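Local coordinates for protein ORF10 (Moritella marina, PDB 6RIW) that forms the ketosynthase-chain length factor didomain of a polyunsaturated fatty acid synthase, which probably carries out the chain-extending condensation on carrier-protein-bound acyl groups, at residues P502-E510 / I910-S918. Sequence-based numbering, arbitrary orientation.
Sequences PEQRWKGME and IKLGGQLIS
Two backbone hydrogen bonds tie the two overlapping turns of 502-510 to 910-918: Gly914 N donates to Gln504 O at 3.2 Å, and Ile917 N, at the start of a helix, to Lys507 O at 3.1 Å. Gln504 O also closes its own type I turn by accepting from Lys507 N, the two donors arriving from opposite faces of the carbonyl. Gly913 packs so closely against this turn that a CB would collide with Gln504 O, and its backbone angles call for glycine in any case. Arg505 and Leu912 run side by side, with Arg505 CD 3.7 Å from Leu912 CB and Leu912 CD2 over one guanidinium face. A bend at chi2 (73°) brings the arginine back along Leu912, while Glu743 and Glu587 hold its far end in salt bridges. A leucine in place of Arg505 would probably leave the carboxylates of Glu743 and Glu587 without their cationic partner and Leu912 without the flat group it covers. The aliphatic part of Lys507 passes along Gly914 and Gln915 O to hydrogen bonds from NZ to Val628 O and Gln590. Farther on, Ile917 CD1 meets Met509 CE at 3.8 Å. Segment 502-510 belongs to the chain length factor half, while 910-918 leaves strand 907-911, paired with 532-536, and enters helix 917-922; Ile917 and, from the other segment, Met509 rest on helix 129-148 of the ketosynthase half.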
loop_
_atom_site.group_PDB
_atom_site.type_symbol
_atom_site.label_atom_id
_atom_site.label_comp_id
_atom_site.label_asym_id
_atom_site.label_seq_id
_atom_site.Cartn_x
_atom_site.Cartn_y
_atom_site.Cartn_z
ATOM N N PRO A 502 24.435 9.585 8.271
ATOM C CA PRO A 502 24.546 10.983 7.827
ATOM C C PRO A 502 23.941 11.911 8.866
ATOM O O PRO A 502 22.968 11.567 9.536
ATOM C CB PRO A 502 23.747 11.017 6.517
ATOM C CG PRO A 502 23.762 9.570 6.041
ATOM C CD PRO A 502 23.747 8.730 7.290
ATOM N N GLU A 503 24.528 13.112 8.984
ATOM C CA GLU A 503 24.198 13.996 10.103
ATOM C C GLU A 503 22.708 14.296 10.235
ATOM O O GLU A 503 22.215 14.401 11.364
ATOM C CB GLU A 503 24.990 15.311 9.992
ATOM C CG GLU A 503 26.404 15.087 10.445
ATOM C CD GLU A 503 27.060 16.318 11.081
ATOM O OE1 GLU A 503 26.600 17.461 10.807
ATOM O OE2 GLU A 503 28.046 16.108 11.839
ATOM N N GLN A 504 21.979 14.458 9.132
ATOM C CA GLN A 504 20.562 14.804 9.215
ATOM C C GLN A 504 19.627 13.611 9.042
ATOM O O GLN A 504 18.403 13.784 9.089
ATOM C CB GLN A 504 20.224 15.847 8.153
ATOM C CG GLN A 504 20.852 17.212 8.409
ATOM C CD GLN A 504 20.623 18.114 7.222
ATOM O OE1 GLN A 504 19.484 18.313 6.810
ATOM N NE2 GLN A 504 21.702 18.646 6.647
ATOM N N ARG A 505 20.163 12.416 8.851
ATOM C CA ARG A 505 19.328 11.286 8.451
ATOM C C ARG A 505 18.286 10.923 9.517
ATOM O O ARG A 505 17.177 10.499 9.172
ATOM C CB ARG A 505 20.216 10.080 8.142
ATOM C CG ARG A 505 19.441 8.825 7.641
ATOM C CD ARG A 505 18.952 9.027 6.196
ATOM N NE ARG A 505 17.997 7.990 5.782
ATOM C CZ ARG A 505 16.689 8.065 6.026
ATOM N NH1 ARG A 505 16.176 9.099 6.710
ATOM N NH2 ARG A 505 15.872 7.103 5.585
ATOM N N TRP A 506 18.628 11.021 10.803
ATOM C CA TRP A 506 17.648 10.798 11.880
ATOM C C TRP A 506 17.179 12.102 12.531
ATOM O O TRP A 506 16.658 12.089 13.656
ATOM C CB TRP A 506 18.214 9.867 12.955
ATOM C CG TRP A 506 18.371 8.428 12.529
ATOM C CD1 TRP A 506 18.136 7.897 11.285
ATOM C CD2 TRP A 506 18.815 7.347 13.355
ATOM N NE1 TRP A 506 18.402 6.526 11.300
ATOM C CE2 TRP A 506 18.828 6.180 12.560
ATOM C CE3 TRP A 506 19.186 7.252 14.709
ATOM C CZ2 TRP A 506 19.202 4.927 13.070
ATOM C CZ3 TRP A 506 19.554 6.005 15.219
ATOM C CH2 TRP A 506 19.571 4.859 14.398
ATOM N N LYS A 507 17.322 13.229 11.838
ATOM C CA LYS A 507 16.953 14.529 12.405
ATOM C C LYS A 507 17.637 14.748 13.749
ATOM O O LYS A 507 17.089 15.409 14.649
ATOM C CB LYS A 507 15.423 14.664 12.533
ATOM C CG LYS A 507 14.710 14.751 11.205
ATOM C CD LYS A 507 13.184 14.975 11.356
ATOM C CE LYS A 507 12.595 15.326 9.987
ATOM N NZ LYS A 507 11.179 15.833 10.015
ATOM N N GLY A 508 18.851 14.198 13.891
ATOM C CA GLY A 508 19.650 14.377 15.085
ATOM C C GLY A 508 19.216 13.549 16.269
ATOM O O GLY A 508 19.812 13.680 17.339
ATOM N N MET A 509 18.205 12.685 16.112
ATOM C CA MET A 509 17.695 11.919 17.243
ATOM C C MET A 509 18.706 10.929 17.823
ATOM O O MET A 509 18.527 10.500 18.967
ATOM C CB MET A 509 16.406 11.189 16.833
ATOM C CG MET A 509 15.229 12.166 16.627
ATOM S SD MET A 509 13.671 11.290 16.267
ATOM C CE MET A 509 13.533 11.574 14.505
ATOM N N GLU A 510 19.759 10.549 17.085
ATOM C CA GLU A 510 20.782 9.686 17.675
ATOM C C GLU A 510 21.565 10.378 18.786
ATOM O O GLU A 510 22.287 9.700 19.534
ATOM C CB GLU A 510 21.759 9.197 16.587
ATOM C CG GLU A 510 22.853 10.192 16.237
ATOM C CD GLU A 510 22.441 11.203 15.170
ATOM O OE1 GLU A 510 21.234 11.350 14.854
ATOM O OE2 GLU A 510 23.349 11.871 14.631
ATOM N N ILE A 910 18.558 16.841 -2.638
ATOM C CA ILE A 910 17.586 16.678 -1.565
ATOM C C ILE A 910 18.178 15.714 -0.551
ATOM O O ILE A 910 18.580 14.599 -0.914
ATOM C CB ILE A 910 16.240 16.173 -2.094
ATOM C CG1 ILE A 910 15.629 17.237 -3.007
ATOM C CG2 ILE A 910 15.301 15.847 -0.940
ATOM C CD1 ILE A 910 14.716 16.681 -4.057
ATOM N N LYS A 911 18.267 16.153 0.703
ATOM C CA LYS A 911 18.819 15.337 1.772
ATOM C C LYS A 911 17.714 14.520 2.422
ATOM O O LYS A 911 16.591 15.001 2.596
ATOM C CB LYS A 911 19.514 16.207 2.825
ATOM C CG LYS A 911 20.879 16.720 2.369
ATOM C CD LYS A 911 21.524 17.625 3.406
ATOM C CE LYS A 911 22.937 18.032 2.986
ATOM N NZ LYS A 911 23.864 16.858 2.954
ATOM N N LEU A 912 18.034 13.275 2.760
ATOM C CA LEU A 912 17.105 12.444 3.517
ATOM C C LEU A 912 17.140 12.863 4.990
ATOM O O LEU A 912 18.111 13.451 5.469
ATOM C CB LEU A 912 17.464 10.966 3.356
ATOM C CG LEU A 912 16.910 10.325 2.077
ATOM C CD1 LEU A 912 17.644 10.847 0.857
ATOM C CD2 LEU A 912 17.057 8.806 2.161
ATOM N N GLY A 913 16.067 12.559 5.710
ATOM C CA GLY A 913 15.922 13.083 7.047
ATOM C C GLY A 913 15.419 14.506 6.960
ATOM O O GLY A 913 14.533 14.819 6.158
ATOM N N GLY A 914 15.978 15.389 7.772
ATOM C CA GLY A 914 15.565 16.776 7.721
ATOM C C GLY A 914 16.159 17.549 8.877
ATOM O O GLY A 914 17.136 17.122 9.492
ATOM N N GLN A 915 15.541 18.694 9.151
ATOM C CA GLN A 915 15.979 19.588 10.220
ATOM C C GLN A 915 16.220 18.839 11.529
ATOM O O GLN A 915 15.455 17.945 11.905
ATOM C CB GLN A 915 14.910 20.666 10.421
ATOM C CG GLN A 915 15.186 21.644 11.541
ATOM C CD GLN A 915 14.420 22.920 11.344
ATOM O OE1 GLN A 915 13.194 22.916 11.282
ATOM N NE2 GLN A 915 15.139 24.022 11.216
ATOM N N LEU A 916 17.298 19.201 12.216
ATOM C CA LEU A 916 17.589 18.615 13.521
ATOM C C LEU A 916 16.559 19.112 14.537
ATOM O O LEU A 916 16.457 20.320 14.768
ATOM C CB LEU A 916 19.004 18.979 13.954
ATOM C CG LEU A 916 20.021 18.684 12.844
ATOM C CD1 LEU A 916 21.305 19.500 13.015
ATOM C CD2 LEU A 916 20.318 17.207 12.831
ATOM N N ILE A 917 15.792 18.185 15.134
ATOM C CA ILE A 917 14.678 18.575 16.001
ATOM C C ILE A 917 15.167 19.397 17.196
ATOM O O ILE A 917 14.623 20.470 17.496
ATOM C CB ILE A 917 13.894 17.336 16.478
ATOM C CG1 ILE A 917 13.324 16.532 15.296
ATOM C CG2 ILE A 917 12.752 17.765 17.421
ATOM C CD1 ILE A 917 12.808 15.148 15.724
ATOM N N SER A 918 16.155 18.886 17.935
ATOM C CA SER A 918 16.550 19.556 19.165
ATOM C C SER A 918 17.138 20.932 18.867
ATOM O O SER A 918 16.763 21.928 19.498
ATOM C CB SER A 918 17.537 18.698 19.942
ATOM O OG SER A 918 17.902 19.347 21.151
HETATM O O HOH W 1 18.190 16.601 5.709
HETATM O O HOH W 2 17.575 16.466 17.331
HETATM O O HOH W 3 12.731 18.211 11.338
#